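Local coordinates for protein endo-beta-mannanase (Opitutaceae bacterium TAV5, PDB 7BOB) that acts as a homotrimeric exo-beta-1,4-mannosidase of glycoside hydrolase family 5, probably releasing mannose from the ends of beta-1,4-linked mannan-derived chains, at residues T284-S288 / F334-G339; Y24-S28 / W317-I322; L299-P304 / L351-F357. One frame throughout, in Å; residues are numbered along the deposited sequence.

Contact 1: residues T284-S288 / F334-G339; sequences TILTS and FESELG
T287 and E337 form the one direct hydrogen bond between segments 284-288 and 334-339, which lie in the loops after strands 277-282 and 311-316 at the C-terminal end of a (beta/alpha)8 barrel. In this bond T287 OG1 donates to E337 O at 2.8 Å. It approaches from above the carbonyl plane, 41° out of it, and bends to a C=O...donor angle of 139°. With chi1 at 67°, OG1 lies between the backbone N and the carbonyl carbon of its own residue and faces the other loop. K348 NZ also bonds to this hydroxyl and to G339 O, so a lysine fixes both sides of the junction.

A second polar link runs through water 1, which donates to I285 O at 2.7 Å and to F334 O at 2.8 Å and so bridges two backbone carbonyls that do not meet directly.

I285 carries the apolar part. Its positive phi and the weak bond from L286 N to T284 O fit a classic gamma turn centred on it. From there CG2 meets F334 CD2 at 4.0 Å, obliquely to the ring, while CD1 lies 3.9 Å from L338 CD2, the two side chains running alongside each other in the same direction. L338 CD2 also sits close to I285 O.

The trimer adds a further layer: Y495 of the second subunit packs on I285, and E491 of that subunit bonds S288 OG. At this end of the contact, the extended side chain of E337 brings OE2 to 3.9 Å from S288 CB.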
ATOM      1  N   THR A 284      11.266   5.256  30.409  1.00 45.04           N
ATOM      2  CA  THR A 284      11.348   6.587  29.820  1.00 45.27           C
ATOM      3  C   THR A 284      12.152   6.620  28.536  1.00 42.23           C
ATOM      4  O   THR A 284      12.022   7.587  27.783  1.00 42.29           O
ATOM      5  CB  THR A 284      11.969   7.600  30.789  1.00 43.24           C
ATOM      6  OG1 THR A 284      13.276   7.147  31.166  1.00 46.03           O
ATOM      7  CG2 THR A 284      11.080   7.797  32.027  1.00 43.68           C
ATOM      8  N   ILE A 285      12.979   5.594  28.281  1.00 46.35           N
ATOM      9  CA  ILE A 285      13.830   5.495  27.093  1.00 43.50           C
ATOM     10  C   ILE A 285      14.974   6.497  27.193  1.00 42.72           C
ATOM     11  O   ILE A 285      16.150   6.122  27.184  1.00 43.41           O
ATOM     12  CB  ILE A 285      13.041   5.693  25.776  1.00 44.12           C
ATOM     13  CG1 ILE A 285      11.945   4.632  25.643  1.00 46.24           C
ATOM     14  CG2 ILE A 285      14.012   5.654  24.561  1.00 41.48           C
ATOM     15  CD1 ILE A 285      12.508   3.188  25.567  1.00 42.53           C
ATOM     16  N   LEU A 286      14.654   7.780  27.242  1.00 43.29           N
ATOM     17  CA  LEU A 286      15.682   8.757  27.567  1.00 44.12           C
ATOM     18  C   LEU A 286      15.974   8.632  29.052  1.00 47.33           C
ATOM     19  O   LEU A 286      15.045   8.662  29.873  1.00 46.40           O
ATOM     20  CB  LEU A 286      15.221  10.168  27.210  1.00 44.01           C
ATOM     21  CG  LEU A 286      14.607  10.328  25.814  1.00 41.89           C
ATOM     22  CD1 LEU A 286      14.012  11.726  25.657  1.00 46.15           C
ATOM     23  CD2 LEU A 286      15.626  10.031  24.682  1.00 43.28           C
ATOM     24  N   THR A 287      17.249   8.416  29.402  1.00 43.82           N
ATOM     25  CA  THR A 287      17.596   8.321  30.819  1.00 48.52           C
ATOM     26  C   THR A 287      18.890   9.062  31.153  1.00 48.42           C
ATOM     27  O   THR A 287      19.475   8.812  32.214  1.00 51.78           O
ATOM     28  CB  THR A 287      17.742   6.855  31.282  1.00 49.50           C
ATOM     29  OG1 THR A 287      18.881   6.274  30.651  1.00 46.21           O
ATOM     30  CG2 THR A 287      16.499   6.008  30.973  1.00 48.18           C
ATOM     31  N   SER A 288      19.353   9.963  30.291  1.00 49.30           N
ATOM     32  CA  SER A 288      20.607  10.660  30.536  1.00 50.94           C
ATOM     33  C   SER A 288      20.434  11.719  31.629  1.00 54.76           C
ATOM     34  O   SER A 288      19.326  12.008  32.088  1.00 49.37           O
ATOM     35  CB  SER A 288      21.139  11.294  29.244  1.00 55.84           C
ATOM     36  OG  SER A 288      20.521  12.552  28.970  1.00 60.84           O
ATOM     37  N   PHE A 334      20.015   2.921  21.335  1.00 46.77           N
ATOM     38  CA  PHE A 334      19.237   3.454  22.464  1.00 48.51           C
ATOM     39  C   PHE A 334      18.920   2.354  23.464  1.00 48.68           C
ATOM     40  O   PHE A 334      18.710   2.636  24.653  1.00 48.16           O
ATOM     41  CB  PHE A 334      17.933   4.132  22.002  1.00 45.18           C
ATOM     42  CG  PHE A 334      16.806   3.161  21.671  1.00 47.93           C
ATOM     43  CD1 PHE A 334      16.621   2.697  20.363  1.00 45.51           C
ATOM     44  CD2 PHE A 334      15.933   2.714  22.658  1.00 45.56           C
ATOM     45  CE1 PHE A 334      15.594   1.806  20.050  1.00 43.15           C
ATOM     46  CE2 PHE A 334      14.906   1.819  22.349  1.00 45.67           C
ATOM     47  CZ  PHE A 334      14.737   1.367  21.037  1.00 44.51           C
ATOM     48  N   GLU A 335      18.900   1.094  23.010  1.00 45.27           N
ATOM     49  CA  GLU A 335      18.657  -0.021  23.915  1.00 44.41           C
ATOM     50  C   GLU A 335      19.785  -0.187  24.928  1.00 47.84           C
ATOM     51  O   GLU A 335      19.587  -0.855  25.947  1.00 44.22           O
ATOM     52  CB  GLU A 335      18.462  -1.330  23.133  1.00 46.57           C
ATOM     53  CG  GLU A 335      17.230  -1.368  22.233  1.00 45.79           C
ATOM     54  CD  GLU A 335      15.935  -1.810  22.937  1.00 47.55           C
ATOM     55  OE1 GLU A 335      15.933  -2.127  24.169  1.00 50.27           O
ATOM     56  OE2 GLU A 335      14.904  -1.860  22.218  1.00 45.11           O
ATOM     57  N   SER A 336      20.953   0.418  24.684  1.00 47.44           N
ATOM     58  CA  SER A 336      22.089   0.262  25.582  1.00 45.03           C
ATOM     59  C   SER A 336      22.003   1.135  26.826  1.00 49.65           C
ATOM     60  O   SER A 336      22.862   0.998  27.710  1.00 48.65           O
ATOM     61  CB  SER A 336      23.401   0.575  24.848  1.00 48.54           C
ATOM     62  OG  SER A 336      23.606   1.977  24.743  1.00 50.67           O
ATOM     63  N   GLU A 337      21.011   2.024  26.918  1.00 50.68           N
ATOM     64  CA  GLU A 337      20.967   3.041  27.974  1.00 51.09           C
ATOM     65  C   GLU A 337      19.552   3.187  28.530  1.00 48.51           C
ATOM     66  O   GLU A 337      19.028   4.289  28.700  1.00 48.61           O
ATOM     67  CB  GLU A 337      21.485   4.385  27.459  1.00 52.74           C
ATOM     68  CG  GLU A 337      21.984   5.284  28.589  1.00 60.28           C
ATOM     69  CD  GLU A 337      22.489   6.635  28.108  1.00 63.67           C
ATOM     70  OE1 GLU A 337      23.014   6.713  26.979  1.00 66.71           O
ATOM     71  OE2 GLU A 337      22.367   7.620  28.871  1.00 69.10           O
ATOM     72  N   LEU A 338      18.911   2.060  28.820  1.00 47.05           N
ATOM     73  CA  LEU A 338      17.581   2.056  29.410  1.00 46.37           C
ATOM     74  C   LEU A 338      17.602   1.691  30.895  1.00 46.50           C
ATOM     75  O   LEU A 338      16.535   1.486  31.491  1.00 42.45           O
ATOM     76  CB  LEU A 338      16.690   1.091  28.633  1.00 43.55           C
ATOM     77  CG  LEU A 338      16.670   1.419  27.122  1.00 46.12           C
ATOM     78  CD1 LEU A 338      15.780   0.456  26.371  1.00 44.83           C
ATOM     79  CD2 LEU A 338      16.210   2.881  26.899  1.00 44.25           C
ATOM     80  N   GLY A 339      18.786   1.568  31.492  1.00 46.19           N
ATOM     81  CA  GLY A 339      18.865   1.078  32.861  1.00 47.38           C
ATOM     82  C   GLY A 339      18.175   2.011  33.846  1.00 50.01           C
ATOM     83  O   GLY A 339      18.190   3.238  33.695  1.00 48.52           O
TER
HETATM   84  O   HOH W   1      17.956   5.206  25.411  1.00 44.56           O

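Contact 2: residues Y24-S28 / W317-I322; sequences YWPAS and WCFKDI
W25 O and K320 N are joined by water 2, which donates to W25 O at 2.7 Å and accepts from K320 N at 2.9 Å. The two segments follow strands 20-23 and 311-316, the first and last of the (beta/alpha)8 barrel, so this bridge lies where the barrel closes. Water 3 makes a second link, accepting from A27 N at 2.7 Å and from K320 NZ at the end of a chain bent at chi2, chi3 and chi4. The same ammonium has a salt bridge to D45, whose carboxylate also holds Y24 OH.

Close backbone packing supplements the waters. CA-H...O contacts run in both directions: A27 CA lies 3.3 Å from D321 O, strongly bent (123° at the hydrogen), and I322 CA meets A27 O more directly, at 141°.

Apolar contacts flank these. F319 CB comes to the edge of the Y24 ring, near its plane, 4.0 Å from CD1, and I322 CD1 touches W25 CB. The peptide before C318 is cis, a feature familiar after the last strand of clan GH-A barrels. The preceding W317 brings its indole CH2 to 4.5 Å from W25 NE1.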
ATOM      1  N   TYR A  24      14.967  -7.772  33.271  1.00 43.36           N
ATOM      2  CA  TYR A  24      16.392  -7.955  33.549  1.00 46.09           C
ATOM      3  C   TYR A  24      17.165  -8.626  32.431  1.00 43.35           C
ATOM      4  O   TYR A  24      16.789  -9.710  31.973  1.00 45.81           O
ATOM      5  CB  TYR A  24      16.624  -8.788  34.812  1.00 40.87           C
ATOM      6  CG  TYR A  24      18.093  -8.950  35.102  1.00 41.48           C
ATOM      7  CD1 TYR A  24      18.861  -7.876  35.542  1.00 44.14           C
ATOM      8  CD2 TYR A  24      18.721 -10.170  34.923  1.00 42.97           C
ATOM      9  CE1 TYR A  24      20.204  -8.015  35.810  1.00 41.52           C
ATOM     10  CE2 TYR A  24      20.064 -10.325  35.187  1.00 44.07           C
ATOM     11  CZ  TYR A  24      20.802  -9.250  35.629  1.00 46.03           C
ATOM     12  OH  TYR A  24      22.143  -9.440  35.885  1.00 46.11           O
ATOM     13  N   TRP A  25      18.291  -8.005  32.062  1.00 47.29           N
ATOM     14  CA  TRP A  25      19.446  -8.624  31.400  1.00 42.91           C
ATOM     15  C   TRP A  25      20.689  -8.074  32.092  1.00 45.58           C
ATOM     16  O   TRP A  25      20.713  -6.896  32.458  1.00 46.07           O
ATOM     17  CB  TRP A  25      19.552  -8.318  29.898  1.00 43.64           C
ATOM     18  CG  TRP A  25      18.521  -8.926  29.013  1.00 43.00           C
ATOM     19  CD1 TRP A  25      17.531  -8.260  28.343  1.00 45.13           C
ATOM     20  CD2 TRP A  25      18.398 -10.302  28.644  1.00 44.31           C
ATOM     21  NE1 TRP A  25      16.783  -9.141  27.604  1.00 45.01           N
ATOM     22  CE2 TRP A  25      17.293 -10.402  27.766  1.00 43.66           C
ATOM     23  CE3 TRP A  25      19.101 -11.462  28.980  1.00 43.30           C
ATOM     24  CZ2 TRP A  25      16.878 -11.611  27.217  1.00 42.68           C
ATOM     25  CZ3 TRP A  25      18.689 -12.676  28.421  1.00 47.53           C
ATOM     26  CH2 TRP A  25      17.589 -12.737  27.551  1.00 46.85           C
ATOM     27  N   PRO A  26      21.738  -8.876  32.271  1.00 44.20           N
ATOM     28  CA  PRO A  26      22.986  -8.323  32.817  1.00 48.72           C
ATOM     29  C   PRO A  26      23.553  -7.233  31.919  1.00 48.77           C
ATOM     30  O   PRO A  26      23.387  -7.257  30.700  1.00 48.74           O
ATOM     31  CB  PRO A  26      23.928  -9.534  32.860  1.00 46.80           C
ATOM     32  CG  PRO A  26      23.054 -10.723  32.649  1.00 47.51           C
ATOM     33  CD  PRO A  26      21.906 -10.266  31.827  1.00 43.46           C
ATOM     34  N   ALA A  27      24.246  -6.274  32.543  1.00 48.31           N
ATOM     35  CA  ALA A  27      24.904  -5.210  31.787  1.00 46.69           C
ATOM     36  C   ALA A  27      25.928  -5.753  30.791  1.00 50.65           C
ATOM     37  O   ALA A  27      26.042  -5.243  29.665  1.00 46.81           O
ATOM     38  CB  ALA A  27      25.604  -4.249  32.737  1.00 45.51           C
ATOM     39  N   SER A  28      26.721  -6.747  31.204  1.00 44.64           N
ATOM     40  CA  SER A  28      27.909  -7.105  30.439  1.00 46.72           C
ATOM     41  C   SER A  28      27.592  -7.898  29.177  1.00 49.49           C
ATOM     42  O   SER A  28      28.400  -7.890  28.243  1.00 50.35           O
ATOM     43  CB  SER A  28      28.875  -7.908  31.303  1.00 46.75           C
ATOM     44  OG  SER A  28      28.296  -9.153  31.634  1.00 48.94           O
ATOM     45  N   TRP A 317      11.558  -1.109  32.470  1.00 43.41           N
ATOM     46  CA  TRP A 317      12.458  -1.561  31.407  1.00 45.68           C
ATOM     47  C   TRP A 317      13.607  -0.569  31.266  1.00 44.77           C
ATOM     48  O   TRP A 317      13.374   0.590  30.931  1.00 48.57           O
ATOM     49  CB  TRP A 317      11.752  -1.697  30.038  1.00 44.75           C
ATOM     50  CG  TRP A 317      12.704  -2.403  29.120  1.00 44.70           C
ATOM     51  CD1 TRP A 317      13.826  -1.876  28.529  1.00 43.55           C
ATOM     52  CD2 TRP A 317      12.699  -3.798  28.800  1.00 46.39           C
ATOM     53  NE1 TRP A 317      14.510  -2.864  27.843  1.00 49.40           N
ATOM     54  CE2 TRP A 317      13.838  -4.050  27.990  1.00 47.27           C
ATOM     55  CE3 TRP A 317      11.830  -4.854  29.090  1.00 45.83           C
ATOM     56  CZ2 TRP A 317      14.139  -5.320  27.494  1.00 45.17           C
ATOM     57  CZ3 TRP A 317      12.138  -6.131  28.595  1.00 44.71           C
ATOM     58  CH2 TRP A 317      13.279  -6.345  27.812  1.00 44.92           C
ATOM     59  N   CYS A 318      14.844  -1.017  31.469  1.00 45.56           N
ATOM     60  CA  CYS A 318      15.192  -2.314  32.041  1.00 46.68           C
ATOM     61  C   CYS A 318      16.189  -2.023  33.194  1.00 46.74           C
ATOM     62  O   CYS A 318      16.514  -0.853  33.465  1.00 43.64           O
ATOM     63  CB  CYS A 318      15.790  -3.241  30.969  1.00 46.77           C
ATOM     64  SG  CYS A 318      17.326  -2.573  30.293  1.00 48.06           S
ATOM     65  N   PHE A 319      16.677  -3.058  33.883  1.00 45.69           N
ATOM     66  CA  PHE A 319      17.327  -2.807  35.167  1.00 43.79           C
ATOM     67  C   PHE A 319      18.640  -2.052  34.999  1.00 47.55           C
ATOM     68  O   PHE A 319      18.881  -1.058  35.691  1.00 46.46           O
ATOM     69  CB  PHE A 319      17.558  -4.109  35.922  1.00 46.80           C
ATOM     70  CG  PHE A 319      18.065  -3.901  37.337  1.00 44.77           C
ATOM     71  CD1 PHE A 319      17.388  -3.055  38.218  1.00 49.33           C
ATOM     72  CD2 PHE A 319      19.223  -4.521  37.772  1.00 47.92           C
ATOM     73  CE1 PHE A 319      17.859  -2.845  39.527  1.00 50.30           C
ATOM     74  CE2 PHE A 319      19.705  -4.337  39.072  1.00 48.89           C
ATOM     75  CZ  PHE A 319      19.019  -3.490  39.957  1.00 49.39           C
ATOM     76  N   LYS A 320      19.502  -2.510  34.091  1.00 46.24           N
ATOM     77  CA  LYS A 320      20.857  -1.996  33.922  1.00 47.38           C
ATOM     78  C   LYS A 320      21.021  -1.368  32.548  1.00 49.51           C
ATOM     79  O   LYS A 320      20.341  -1.753  31.591  1.00 47.90           O
ATOM     80  CB  LYS A 320      21.907  -3.113  34.047  1.00 48.97           C
ATOM     81  CG  LYS A 320      22.066  -3.700  35.464  1.00 53.97           C
ATOM     82  CD  LYS A 320      22.669  -2.687  36.419  1.00 53.02           C
ATOM     83  CE  LYS A 320      24.188  -2.743  36.423  1.00 58.30           C
ATOM     84  NZ  LYS A 320      24.698  -3.795  37.338  1.00 55.50           N
ATOM     85  N   ASP A 321      21.950  -0.417  32.449  1.00 47.33           N
ATOM     86  CA  ASP A 321      22.508  -0.096  31.145  1.00 47.32           C
ATOM     87  C   ASP A 321      23.230  -1.335  30.604  1.00 50.98           C
ATOM     88  O   ASP A 321      23.767  -2.151  31.367  1.00 53.23           O
ATOM     89  CB  ASP A 321      23.473   1.092  31.232  1.00 46.11           C
ATOM     90  CG  ASP A 321      22.771   2.419  31.584  1.00 55.36           C
ATOM     91  OD1 ASP A 321      21.563   2.586  31.302  1.00 49.29           O
ATOM     92  OD2 ASP A 321      23.445   3.296  32.169  1.00 60.69           O
ATOM     93  N   ILE A 322      23.220  -1.496  29.286  1.00 48.03           N
ATOM     94  CA  ILE A 322      23.772  -2.697  28.657  1.00 48.45           C
ATOM     95  C   ILE A 322      24.787  -2.257  27.609  1.00 49.55           C
ATOM     96  O   ILE A 322      24.404  -1.969  26.469  1.00 49.21           O
ATOM     97  CB  ILE A 322      22.655  -3.548  28.040  1.00 48.73           C
ATOM     98  CG1 ILE A 322      21.653  -3.965  29.122  1.00 45.87           C
ATOM     99  CG2 ILE A 322      23.229  -4.755  27.247  1.00 46.96           C
ATOM    100  CD1 ILE A 322      20.385  -4.558  28.568  1.00 45.76           C
TER
HETATM  101  O   HOH W   2      18.932  -4.882  32.474  1.00 44.65           O
HETATM  102  O   HOH W   3      24.680  -6.096  35.189  1.00 49.35           O

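Contact 3: residues L299-P304 / L351-F357; sequences LRAILP and LEYFVEF
Y353 enters a hole formed by L299, R300, L303 and P304, a knob-into-hole fit that can be followed outward from its CB. That first carbon lies 3.9 Å from R300 NE. Because CG is anti to the backbone N (chi1 178°), the ring leaves helix 352-357 toward the neighbouring helix, and R300 spans one of its faces. R300 CG stands 3.5 Å from the ring centroid and only 8° off the normal, a CH-pi contact. CD1, in turn, sits over the centre of the guanidinium face, 3.3 Å from R300 CZ. On the far rim, CE2 meets L303 CD1 at 4.0 Å, obliquely to the ring, and also nears L299 O. At the tip, OH reaches P304 CG at 3.8 Å, the two side chains coming from opposite directions. The other ring face is backed by F357 CB, offset toward the rim.

The guanidinium has two acidic partners: NE pairs with D296, and NH2 forms a salt bridge to E356 OE1, its hydrogen bond weak. Replacing Y353 by an alanine would probably leave a gap among the four hole residues and take from the arginine stem the face it lies on, leaving R300 to its acidic partners.

Deeper in, L303 repeats the CH-pi pattern, its CB 3.7 Å from the F357 ring centroid and over the face, while L299 CD1 touches L351 CD2.

The axes of these short segments run 10.0 Å apart at 34°, N to C in broadly the same direction, as expected of successive outer helices in a (beta/alpha)8 barrel.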
ATOM      1  N   LEU A 299       7.467  10.406  35.316  1.00 41.69           N
ATOM      2  CA  LEU A 299       7.141   9.265  36.155  1.00 44.98           C
ATOM      3  C   LEU A 299       6.132   9.652  37.221  1.00 46.80           C
ATOM      4  O   LEU A 299       5.190   8.892  37.491  1.00 44.53           O
ATOM      5  CB  LEU A 299       8.409   8.689  36.781  1.00 44.71           C
ATOM      6  CG  LEU A 299       9.373   8.049  35.770  1.00 47.36           C
ATOM      7  CD1 LEU A 299      10.628   7.569  36.461  1.00 44.38           C
ATOM      8  CD2 LEU A 299       8.716   6.912  34.999  1.00 44.32           C
ATOM      9  N   ARG A 300       6.281  10.853  37.803  1.00 44.47           N
ATOM     10  CA  ARG A 300       5.338  11.285  38.829  1.00 49.44           C
ATOM     11  C   ARG A 300       3.938  11.467  38.272  1.00 48.84           C
ATOM     12  O   ARG A 300       2.973  11.462  39.046  1.00 48.92           O
ATOM     13  CB  ARG A 300       5.822  12.581  39.511  1.00 46.84           C
ATOM     14  CG  ARG A 300       6.917  12.261  40.546  1.00 48.15           C
ATOM     15  CD  ARG A 300       7.904  13.404  40.754  1.00 48.51           C
ATOM     16  NE  ARG A 300       8.993  12.965  41.624  1.00 49.05           N
ATOM     17  CZ  ARG A 300       8.859  12.732  42.934  1.00 50.03           C
ATOM     18  NH1 ARG A 300       7.688  12.912  43.524  1.00 46.58           N
ATOM     19  NH2 ARG A 300       9.893  12.306  43.652  1.00 47.42           N
ATOM     20  N   ALA A 301       3.796  11.631  36.953  1.00 44.01           N
ATOM     21  CA  ALA A 301       2.453  11.662  36.394  1.00 43.41           C
ATOM     22  C   ALA A 301       1.952  10.259  36.036  1.00 47.22           C
ATOM     23  O   ALA A 301       0.851   9.862  36.438  1.00 49.56           O
ATOM     24  CB  ALA A 301       2.415  12.580  35.164  1.00 44.02           C
ATOM     25  N   ILE A 302       2.739   9.479  35.299  1.00 43.77           N
ATOM     26  CA  ILE A 302       2.137   8.294  34.696  1.00 46.33           C
ATOM     27  C   ILE A 302       1.916   7.170  35.699  1.00 47.61           C
ATOM     28  O   ILE A 302       0.950   6.411  35.561  1.00 47.67           O
ATOM     29  CB  ILE A 302       2.973   7.810  33.503  1.00 46.28           C
ATOM     30  CG1 ILE A 302       4.372   7.440  33.959  1.00 44.58           C
ATOM     31  CG2 ILE A 302       2.981   8.875  32.391  1.00 43.98           C
ATOM     32  CD1 ILE A 302       4.797   6.081  33.455  1.00 49.46           C
ATOM     33  N   LEU A 303       2.782   7.037  36.724  1.00 45.59           N
ATOM     34  CA  LEU A 303       2.628   5.917  37.653  1.00 45.79           C
ATOM     35  C   LEU A 303       1.358   6.031  38.490  1.00 49.98           C
ATOM     36  O   LEU A 303       0.594   5.052  38.544  1.00 47.88           O
ATOM     37  CB  LEU A 303       3.882   5.777  38.520  1.00 48.02           C
ATOM     38  CG  LEU A 303       5.113   5.352  37.715  1.00 48.25           C
ATOM     39  CD1 LEU A 303       6.353   5.319  38.619  1.00 47.05           C
ATOM     40  CD2 LEU A 303       4.870   3.987  37.046  1.00 43.86           C
ATOM     41  N   PRO A 304       1.061   7.160  39.163  1.00 50.86           N
ATOM     42  CA  PRO A 304      -0.243   7.236  39.855  1.00 51.55           C
ATOM     43  C   PRO A 304      -1.424   7.107  38.895  1.00 50.53           C
ATOM     44  O   PRO A 304      -2.415   6.438  39.225  1.00 51.03           O
ATOM     45  CB  PRO A 304      -0.203   8.609  40.555  1.00 52.16           C
ATOM     46  CG  PRO A 304       1.251   8.990  40.610  1.00 53.95           C
ATOM     47  CD  PRO A 304       1.872   8.377  39.372  1.00 47.99           C
ATOM     48  N   LEU A 351      15.290   9.072  37.929  1.00 47.45           N
ATOM     49  CA  LEU A 351      14.420   7.902  37.988  1.00 48.74           C
ATOM     50  C   LEU A 351      14.094   7.440  39.410  1.00 51.34           C
ATOM     51  O   LEU A 351      13.314   6.487  39.572  1.00 48.29           O
ATOM     52  CB  LEU A 351      15.053   6.750  37.187  1.00 49.91           C
ATOM     53  CG  LEU A 351      15.543   7.069  35.749  1.00 44.64           C
ATOM     54  CD1 LEU A 351      16.041   5.819  35.033  1.00 49.35           C
ATOM     55  CD2 LEU A 351      14.473   7.777  34.912  1.00 46.10           C
ATOM     56  N   GLU A 352      14.648   8.099  40.442  1.00 51.45           N
ATOM     57  CA  GLU A 352      14.459   7.666  41.834  1.00 54.77           C
ATOM     58  C   GLU A 352      12.990   7.527  42.203  1.00 50.01           C
ATOM     59  O   GLU A 352      12.646   6.730  43.081  1.00 48.65           O
ATOM     60  CB  GLU A 352      15.125   8.643  42.821  1.00 53.90           C
ATOM     61  CG  GLU A 352      16.456   9.253  42.341  1.00 60.39           C
ATOM     62  CD  GLU A 352      16.250  10.367  41.291  1.00 66.70           C
ATOM     63  OE1 GLU A 352      15.157  10.994  41.276  1.00 69.99           O
ATOM     64  OE2 GLU A 352      17.163  10.603  40.464  1.00 64.08           O
ATOM     65  N   TYR A 353      12.104   8.260  41.524  1.00 46.23           N
ATOM     66  CA  TYR A 353      10.703   8.219  41.923  1.00 47.72           C
ATOM     67  C   TYR A 353      10.103   6.829  41.777  1.00 46.80           C
ATOM     68  O   TYR A 353       9.222   6.462  42.562  1.00 46.72           O
ATOM     69  CB  TYR A 353       9.861   9.203  41.116  1.00 47.90           C
ATOM     70  CG  TYR A 353       8.419   9.104  41.518  1.00 48.09           C
ATOM     71  CD1 TYR A 353       8.013   9.505  42.801  1.00 51.53           C
ATOM     72  CD2 TYR A 353       7.469   8.576  40.656  1.00 45.55           C
ATOM     73  CE1 TYR A 353       6.693   9.411  43.200  1.00 49.34           C
ATOM     74  CE2 TYR A 353       6.137   8.479  41.039  1.00 49.15           C
ATOM     75  CZ  TYR A 353       5.756   8.896  42.323  1.00 52.48           C
ATOM     76  OH  TYR A 353       4.439   8.805  42.727  1.00 50.77           O
ATOM     77  N   PHE A 354      10.512   6.057  40.757  1.00 45.97           N
ATOM     78  CA  PHE A 354      10.010   4.686  40.680  1.00 45.07           C
ATOM     79  C   PHE A 354      10.297   3.924  41.974  1.00 45.87           C
ATOM     80  O   PHE A 354       9.453   3.159  42.453  1.00 47.48           O
ATOM     81  CB  PHE A 354      10.614   3.934  39.494  1.00 44.76           C
ATOM     82  CG  PHE A 354      10.131   2.510  39.390  1.00 42.88           C
ATOM     83  CD1 PHE A 354       8.777   2.220  39.520  1.00 43.15           C
ATOM     84  CD2 PHE A 354      11.027   1.464  39.208  1.00 43.59           C
ATOM     85  CE1 PHE A 354       8.316   0.921  39.441  1.00 46.86           C
ATOM     86  CE2 PHE A 354      10.574   0.149  39.131  1.00 43.13           C
ATOM     87  CZ  PHE A 354       9.224  -0.131  39.243  1.00 43.05           C
ATOM     88  N   VAL A 355      11.480   4.125  42.559  1.00 44.68           N
ATOM     89  CA  VAL A 355      11.801   3.440  43.808  1.00 49.86           C
ATOM     90  C   VAL A 355      10.844   3.884  44.904  1.00 50.87           C
ATOM     91  O   VAL A 355      10.296   3.060  45.644  1.00 48.67           O
ATOM     92  CB  VAL A 355      13.268   3.682  44.206  1.00 52.51           C
ATOM     93  CG1 VAL A 355      13.568   3.032  45.574  1.00 51.70           C
ATOM     94  CG2 VAL A 355      14.208   3.133  43.136  1.00 47.33           C
ATOM     95  N   GLU A 356      10.600   5.198  44.992  1.00 50.37           N
ATOM     96  CA  GLU A 356       9.711   5.722  46.027  1.00 50.95           C
ATOM     97  C   GLU A 356       8.289   5.232  45.791  1.00 55.15           C
ATOM     98  O   GLU A 356       7.601   4.807  46.731  1.00 52.95           O
ATOM     99  CB  GLU A 356       9.789   7.257  46.055  1.00 47.39           C
ATOM    100  CG  GLU A 356       8.817   7.961  47.015  1.00 56.65           C
ATOM    101  CD  GLU A 356       8.575   9.433  46.659  1.00 62.71           C
ATOM    102  OE1 GLU A 356       9.481  10.061  46.052  1.00 63.95           O
ATOM    103  OE2 GLU A 356       7.470   9.964  46.961  1.00 70.12           O
ATOM    104  N   PHE A 357       7.854   5.231  44.524  1.00 51.21           N
ATOM    105  CA  PHE A 357       6.503   4.785  44.201  1.00 48.67           C
ATOM    106  C   PHE A 357       6.330   3.295  44.488  1.00 50.55           C
ATOM    107  O   PHE A 357       5.271   2.867  44.963  1.00 49.36           O
ATOM    108  CB  PHE A 357       6.187   5.108  42.729  1.00 49.12           C
ATOM    109  CG  PHE A 357       4.878   4.538  42.242  1.00 46.96           C
ATOM    110  CD1 PHE A 357       3.712   5.288  42.309  1.00 45.02           C
ATOM    111  CD2 PHE A 357       4.816   3.249  41.697  1.00 48.41           C
ATOM    112  CE1 PHE A 357       2.497   4.763  41.847  1.00 48.53           C
ATOM    113  CE2 PHE A 357       3.610   2.714  41.234  1.00 47.75           C
ATOM    114  CZ  PHE A 357       2.450   3.473  41.314  1.00 49.56           C
TER

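From the N terminus, the chain first contributes 24-28, after the first barrel strand, and nearly 300 residues later contact 2 closes that long loop by bringing in 317-322, after the last barrel strand. Contacts 1 and 3 close much shorter loops, of 45 and 46 residues, both running through strand 311-316. No contact nests in another; all three cross. Contacts 1 and 2 touch directly, G339 N lying 3.0 Å from D321 OD1. Contact 1 meets contact 3 through L351 CD1, 3.6 Å from G339 O. Contacts 2 and 3 stay about 7 Å apart at their nearest atoms. Together they join the loops after the first and seventh barrel strands to that after the eighth, and the last two outer helices to each other.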